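Local coordinates for protein transcriptional regulator, crp family (Thermotoga maritima, PDB 1O5L) that probably binds DNA and regulates transcription as a Crp-family factor, with a cyclic nucleotide-binding-type domain and a helix-turn-helix domain, at residues E31-Q36 with D42-L47; I73-F78 with R85-V90. All coordinates share one frame; numbering follows the deposited sequence.

Overall arrangement
From the N terminus, the chain first reaches strand 32-34. It then passes through the loop 35-41 into strand 42-48, and contact 1 closes this loop. The two strands lie in different sheets, so contact 1 ties one four-stranded antiparallel sheet to the other. After the hairpin of strands 51-56 and 62-68, strand 72-73 returns beside 42-48. Contact 2 then closes the loop between 72-73 and 89-92, again linking the sheets. The contacts follow in series and do not nest. They meet where strands 32-34 and 89-92 pair: Val33 N lies 2.7 Å from Val90 O, a probable hydrogen bond. Their centres are about 8 Å apart.

Contact 1. Residues E31-Q36 with D42-L47; sequences EIVKHQ and DVLILL
Val33 and Leu44 face each other across the interface between the two sheets, their CA atoms 9.9 Å apart, and side chains alone join the two backbones. The chain turns a corner at Val33. Residues 42-47 run as a regular strand. The contact is small, with 80 Å² buried in total, and Leu44 provides more than half of it. Its CG stands beside the backbone N. From there CD1 extends anti to CA (chi2 -173°), and this methyl meets both partners. Val33 CG1 comes within 4.4 Å of Leu44 CD1, a loose methyl-to-methyl approach. Lys34 reaches the same methyl with the aliphatic part of its chain, CE lying 4.1 Å from Leu44 CD1. A bend at chi2 (-74°) turns the lysine chain, which then runs extended to NZ. The lysine and leucine side chains meet at a slant.

Phe86 touches both Lys34 and Leu44, and Ile98 packs on Val33. These neighbours make the pair part of a wider apolar layer. Leu44 is buried; Val33 and Lys34 are partly exposed. The backbones are held in their own sheets: Leu44 makes a backbone hydrogen bond with Ile74, while Val33 and Lys34 both make them with Val90. Two successive residues set against one make a classic beta bulge. It lies at the corner of the chain, and Val33 and Lys34 both point toward Leu44. Facing antiparallel sheets with apolar side chains between them are characteristic of the jelly-roll beta sandwich of cyclic nucleotide-binding domains, a family of the cupin clan.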
loop_
_atom_site.group_PDB
_atom_site.type_symbol
_atom_site.label_atom_id
_atom_site.label_comp_id
_atom_site.label_asym_id
_atom_site.label_seq_id
_atom_site.Cartn_x
_atom_site.Cartn_y
_atom_site.Cartn_z
ATOM N N GLU A 31 -28.319 -1.409 3.912
ATOM C CA GLU A 31 -28.036 -0.224 3.103
ATOM C C GLU A 31 -26.611 -0.273 2.505
ATOM O O GLU A 31 -25.679 -0.780 3.120
ATOM C CB GLU A 31 -28.167 1.061 3.925
ATOM C CG GLU A 31 -29.576 1.480 4.293
ATOM C CD GLU A 31 -29.620 2.926 4.770
ATOM O OE1 GLU A 31 -28.672 3.371 5.432
ATOM O OE2 GLU A 31 -30.602 3.637 4.467
ATOM N N ILE A 32 -26.468 0.296 1.313
ATOM C CA ILE A 32 -25.174 0.403 0.638
ATOM C C ILE A 32 -24.396 1.653 1.069
ATOM O O ILE A 32 -24.870 2.773 0.937
ATOM C CB ILE A 32 -25.372 0.357 -0.900
ATOM C CG1 ILE A 32 -25.983 -0.997 -1.290
ATOM C CG2 ILE A 32 -24.052 0.567 -1.619
ATOM C CD1 ILE A 32 -26.481 -1.084 -2.712
ATOM N N VAL A 33 -23.194 1.446 1.585
ATOM C CA VAL A 33 -22.314 2.564 1.943
ATOM C C VAL A 33 -21.659 3.173 0.679
ATOM O O VAL A 33 -21.665 4.375 0.490
ATOM C CB VAL A 33 -21.242 2.111 2.966
ATOM C CG1 VAL A 33 -20.396 3.264 3.384
ATOM C CG2 VAL A 33 -21.913 1.479 4.207
ATOM N N LYS A 34 -21.096 2.324 -0.172
ATOM C CA LYS A 34 -20.557 2.732 -1.465
ATOM C C LYS A 34 -20.746 1.601 -2.471
ATOM O O LYS A 34 -20.791 0.402 -2.108
ATOM C CB LYS A 34 -19.063 3.021 -1.382
ATOM C CG LYS A 34 -18.643 4.174 -0.498
ATOM C CD LYS A 34 -18.974 5.515 -1.139
ATOM C CE LYS A 34 -18.774 6.659 -0.179
ATOM N NZ LYS A 34 -19.158 7.952 -0.812
ATOM N N HIS A 35 -20.882 1.997 -3.733
ATOM C CA HIS A 35 -20.872 1.067 -4.851
ATOM C C HIS A 35 -19.483 0.923 -5.383
ATOM O O HIS A 35 -18.676 1.858 -5.333
ATOM C CB HIS A 35 -21.736 1.565 -6.005
ATOM C CG HIS A 35 -23.176 1.634 -5.660
ATOM N ND1 HIS A 35 -23.743 2.751 -5.087
ATOM C CD2 HIS A 35 -24.153 0.701 -5.739
ATOM C CE1 HIS A 35 -25.024 2.511 -4.864
ATOM N NE2 HIS A 35 -25.298 1.277 -5.254
ATOM N N GLN A 36 -19.253 -0.263 -5.929
ATOM C CA GLN A 36 -18.100 -0.564 -6.720
ATOM C C GLN A 36 -17.967 0.541 -7.771
ATOM O O GLN A 36 -18.950 0.941 -8.364
ATOM C CB GLN A 36 -18.289 -1.957 -7.349
ATOM C CG GLN A 36 -17.088 -2.517 -8.113
ATOM C CD GLN A 36 -17.090 -4.054 -8.144
ATOM O OE1 GLN A 36 -17.484 -4.710 -7.159
ATOM N NE2 GLN A 36 -16.669 -4.627 -9.272
ATOM N N ASP A 42 -13.620 10.937 0.672
ATOM C CA ASP A 42 -13.295 11.037 2.071
ATOM C C ASP A 42 -12.715 9.705 2.510
ATOM O O ASP A 42 -13.032 8.641 1.929
ATOM C CB ASP A 42 -14.556 11.327 2.860
ATOM C CG ASP A 42 -15.007 12.777 2.755
ATOM O OD1 ASP A 42 -14.417 13.711 2.161
ATOM O OD2 ASP A 42 -16.056 13.071 3.360
ATOM N N VAL A 43 -11.862 9.771 3.531
ATOM C CA VAL A 43 -11.400 8.601 4.251
ATOM C C VAL A 43 -12.538 8.154 5.207
ATOM O O VAL A 43 -13.050 8.937 6.044
ATOM C CB VAL A 43 -10.118 8.935 5.053
ATOM C CG1 VAL A 43 -9.643 7.735 5.868
ATOM C CG2 VAL A 43 -9.016 9.454 4.127
ATOM N N LEU A 44 -12.928 6.892 5.084
ATOM C CA LEU A 44 -14.034 6.332 5.868
ATOM C C LEU A 44 -13.495 5.407 6.958
ATOM O O LEU A 44 -12.653 4.544 6.685
ATOM C CB LEU A 44 -14.987 5.568 4.946
ATOM C CG LEU A 44 -15.557 6.309 3.726
ATOM C CD1 LEU A 44 -16.587 5.453 3.070
ATOM C CD2 LEU A 44 -16.192 7.709 4.064
ATOM N N ILE A 45 -13.980 5.589 8.192
ATOM C CA ILE A 45 -13.594 4.743 9.324
ATOM C C ILE A 45 -14.844 4.157 9.975
ATOM O O ILE A 45 -15.736 4.905 10.384
ATOM C CB ILE A 45 -12.752 5.567 10.377
ATOM C CG1 ILE A 45 -11.495 6.161 9.725
ATOM C CG2 ILE A 45 -12.353 4.698 11.582
ATOM C CD1 ILE A 45 -10.749 7.138 10.629
ATOM N N LEU A 46 -14.898 2.833 10.082
ATOM C CA LEU A 46 -15.996 2.150 10.758
ATOM C C LEU A 46 -15.850 2.260 12.274
ATOM O O LEU A 46 -14.903 1.695 12.865
ATOM C CB LEU A 46 -16.063 0.662 10.382
ATOM C CG LEU A 46 -17.173 -0.147 11.042
ATOM C CD1 LEU A 46 -18.542 0.340 10.557
ATOM C CD2 LEU A 46 -17.017 -1.667 10.749
ATOM N N LEU A 47 -16.843 2.923 12.871
ATOM C CA LEU A 47 -16.888 3.244 14.291
ATOM C C LEU A 47 -17.576 2.156 15.078
ATOM O O LEU A 47 -17.108 1.776 16.151
ATOM C CB LEU A 47 -17.677 4.551 14.516
ATOM C CG LEU A 47 -17.035 5.839 13.981
ATOM C CD1 LEU A 47 -18.002 7.018 14.085
ATOM C CD2 LEU A 47 -15.716 6.122 14.719
#

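Contact 2. Residues I73-F78 with R85-V90; sequences IIASGF and RFPVNV
Phe78 lays one face of its ring against Pro87, and the contact is built round this pair. CB of Phe78 lies 4.1 Å from Arg85 O. CG stands beside the backbone N (chi1 -66°), which aims the ring at the proline. Along one side of the ring, Phe78 CD2 is 3.8 Å from Pro87 CG, and Phe78 CE2 is 3.6 Å from the same carbon. At the tip, Phe78 CZ meets Pro87 CG at 3.7 Å. CE1 and CZ also lie near Pro87 CB. This is a CH-pi contact, with Pro87 CG 17° off the ring normal. The Phe78 ring also meets that of Phe128 of the second subunit. With an alanine here, Pro87 CG would probably lose the aromatic face it rests on, and Phe128 of the second subunit its ring partner.

A second apolar cluster lies next to it. Ala75 CB touches Phe86 CD1 at 4.2 Å. Ile74 CG2 meets the edge of the Phe86 ring and also Val90 CG2. A backbone hydrogen bond from Phe78 N to Ala75 O, 3.0 Å, closes the turn that carries the phenylalanine.

In family members the loop between the strands corresponding to 72-73 and 89-92 forms the phosphate-binding cassette, and this loop is probably its counterpart. Leu44 of strand 42-48 packs on Ile74. Ser76 OG hydrogen-bonds to Asp123 OD1 of helix 114-139.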
loop_
_atom_site.group_PDB
_atom_site.type_symbol
_atom_site.label_atom_id
_atom_site.label_comp_id
_atom_site.label_asym_id
_atom_site.label_seq_id
_atom_site.Cartn_x
_atom_site.Cartn_y
_atom_site.Cartn_z
ATOM N N ILE A 73 -10.076 1.754 9.067
ATOM C CA ILE A 73 -10.203 2.487 7.793
ATOM C C ILE A 73 -10.659 1.532 6.684
ATOM O O ILE A 73 -10.146 0.441 6.566
ATOM C CB ILE A 73 -8.871 3.153 7.367
ATOM C CG1 ILE A 73 -8.356 4.105 8.449
ATOM C CG2 ILE A 73 -9.065 3.943 6.030
ATOM C CD1 ILE A 73 -6.873 4.404 8.366
ATOM N N ILE A 74 -11.621 1.966 5.884
ATOM C CA ILE A 74 -12.112 1.232 4.735
ATOM C C ILE A 74 -11.314 1.498 3.413
ATOM O O ILE A 74 -11.195 2.642 2.967
ATOM C CB ILE A 74 -13.586 1.592 4.526
ATOM C CG1 ILE A 74 -14.379 1.160 5.763
ATOM C CG2 ILE A 74 -14.130 0.953 3.217
ATOM C CD1 ILE A 74 -15.749 1.736 5.830
ATOM N N ALA A 75 -10.836 0.424 2.783
ATOM C CA ALA A 75 -10.181 0.474 1.474
ATOM C C ALA A 75 -8.984 1.399 1.526
ATOM O O ALA A 75 -8.772 2.208 0.630
ATOM C CB ALA A 75 -11.173 0.915 0.368
ATOM N N SER A 76 -8.192 1.225 2.577
ATOM C CA SER A 76 -7.085 2.114 2.907
ATOM C C SER A 76 -6.023 2.209 1.798
ATOM O O SER A 76 -5.528 3.296 1.464
ATOM C CB SER A 76 -6.477 1.690 4.269
ATOM O OG SER A 76 -5.657 0.528 4.167
ATOM N N GLY A 77 -5.666 1.072 1.235
ATOM C CA GLY A 77 -4.712 1.031 0.121
ATOM C C GLY A 77 -5.150 1.670 -1.205
ATOM O O GLY A 77 -4.336 1.819 -2.107
ATOM N N PHE A 78 -6.430 2.041 -1.316
ATOM C CA PHE A 78 -6.980 2.595 -2.557
ATOM C C PHE A 78 -7.169 4.111 -2.465
ATOM O O PHE A 78 -7.353 4.783 -3.486
ATOM C CB PHE A 78 -8.307 1.894 -2.907
ATOM C CG PHE A 78 -8.153 0.427 -3.244
ATOM C CD1 PHE A 78 -7.830 0.030 -4.527
ATOM C CD2 PHE A 78 -8.346 -0.544 -2.277
ATOM C CE1 PHE A 78 -7.676 -1.344 -4.854
ATOM C CE2 PHE A 78 -8.195 -1.927 -2.589
ATOM C CZ PHE A 78 -7.865 -2.321 -3.870
ATOM N N ARG A 85 -10.883 4.840 -6.410
ATOM C CA ARG A 85 -12.211 4.248 -6.537
ATOM C C ARG A 85 -12.376 3.041 -5.633
ATOM O O ARG A 85 -11.462 2.228 -5.507
ATOM C CB ARG A 85 -12.440 3.802 -7.968
ATOM C CG ARG A 85 -12.812 4.902 -8.956
ATOM C CD ARG A 85 -12.903 4.351 -10.318
ATOM N NE ARG A 85 -13.459 5.167 -11.414
ATOM C CZ ARG A 85 -14.387 6.154 -11.371
ATOM N NH1 ARG A 85 -14.976 6.604 -10.258
ATOM N NH2 ARG A 85 -14.738 6.704 -12.527
ATOM N N PHE A 86 -13.546 2.928 -5.001
ATOM C CA PHE A 86 -13.874 1.737 -4.231
ATOM C C PHE A 86 -13.901 0.512 -5.177
ATOM O O PHE A 86 -14.635 0.516 -6.182
ATOM C CB PHE A 86 -15.214 1.906 -3.467
ATOM C CG PHE A 86 -15.168 2.965 -2.383
ATOM C CD1 PHE A 86 -14.631 2.686 -1.127
ATOM C CD2 PHE A 86 -15.600 4.272 -2.651
ATOM C CE1 PHE A 86 -14.568 3.672 -0.131
ATOM C CE2 PHE A 86 -15.535 5.272 -1.661
ATOM C CZ PHE A 86 -15.026 4.977 -0.398
ATOM N N PRO A 87 -13.109 -0.522 -4.854
ATOM C CA PRO A 87 -13.017 -1.742 -5.697
ATOM C C PRO A 87 -14.195 -2.721 -5.535
ATOM O O PRO A 87 -14.359 -3.608 -6.348
ATOM C CB PRO A 87 -11.714 -2.409 -5.209
ATOM C CG PRO A 87 -11.581 -1.985 -3.741
ATOM C CD PRO A 87 -12.249 -0.622 -3.656
ATOM N N VAL A 88 -14.985 -2.547 -4.477
ATOM C CA VAL A 88 -16.100 -3.435 -4.152
ATOM C C VAL A 88 -17.282 -2.628 -3.672
ATOM O O VAL A 88 -17.110 -1.512 -3.205
ATOM C CB VAL A 88 -15.706 -4.448 -3.004
ATOM C CG1 VAL A 88 -14.524 -5.324 -3.434
ATOM C CG2 VAL A 88 -15.374 -3.729 -1.713
ATOM N N ASN A 89 -18.475 -3.196 -3.768
ATOM C CA ASN A 89 -19.598 -2.733 -2.974
ATOM C C ASN A 89 -19.278 -2.838 -1.477
ATOM O O ASN A 89 -18.721 -3.839 -1.024
ATOM C CB ASN A 89 -20.832 -3.567 -3.255
ATOM C CG ASN A 89 -21.496 -3.243 -4.566
ATOM O OD1 ASN A 89 -21.066 -2.390 -5.330
ATOM N ND2 ASN A 89 -22.585 -3.926 -4.819
ATOM N N VAL A 90 -19.613 -1.797 -0.724
ATOM C CA VAL A 90 -19.548 -1.819 0.734
ATOM C C VAL A 90 -20.981 -1.686 1.255
ATOM O O VAL A 90 -21.671 -0.709 0.966
ATOM C CB VAL A 90 -18.633 -0.705 1.297
ATOM C CG1 VAL A 90 -18.513 -0.796 2.834
ATOM C CG2 VAL A 90 -17.246 -0.791 0.676
#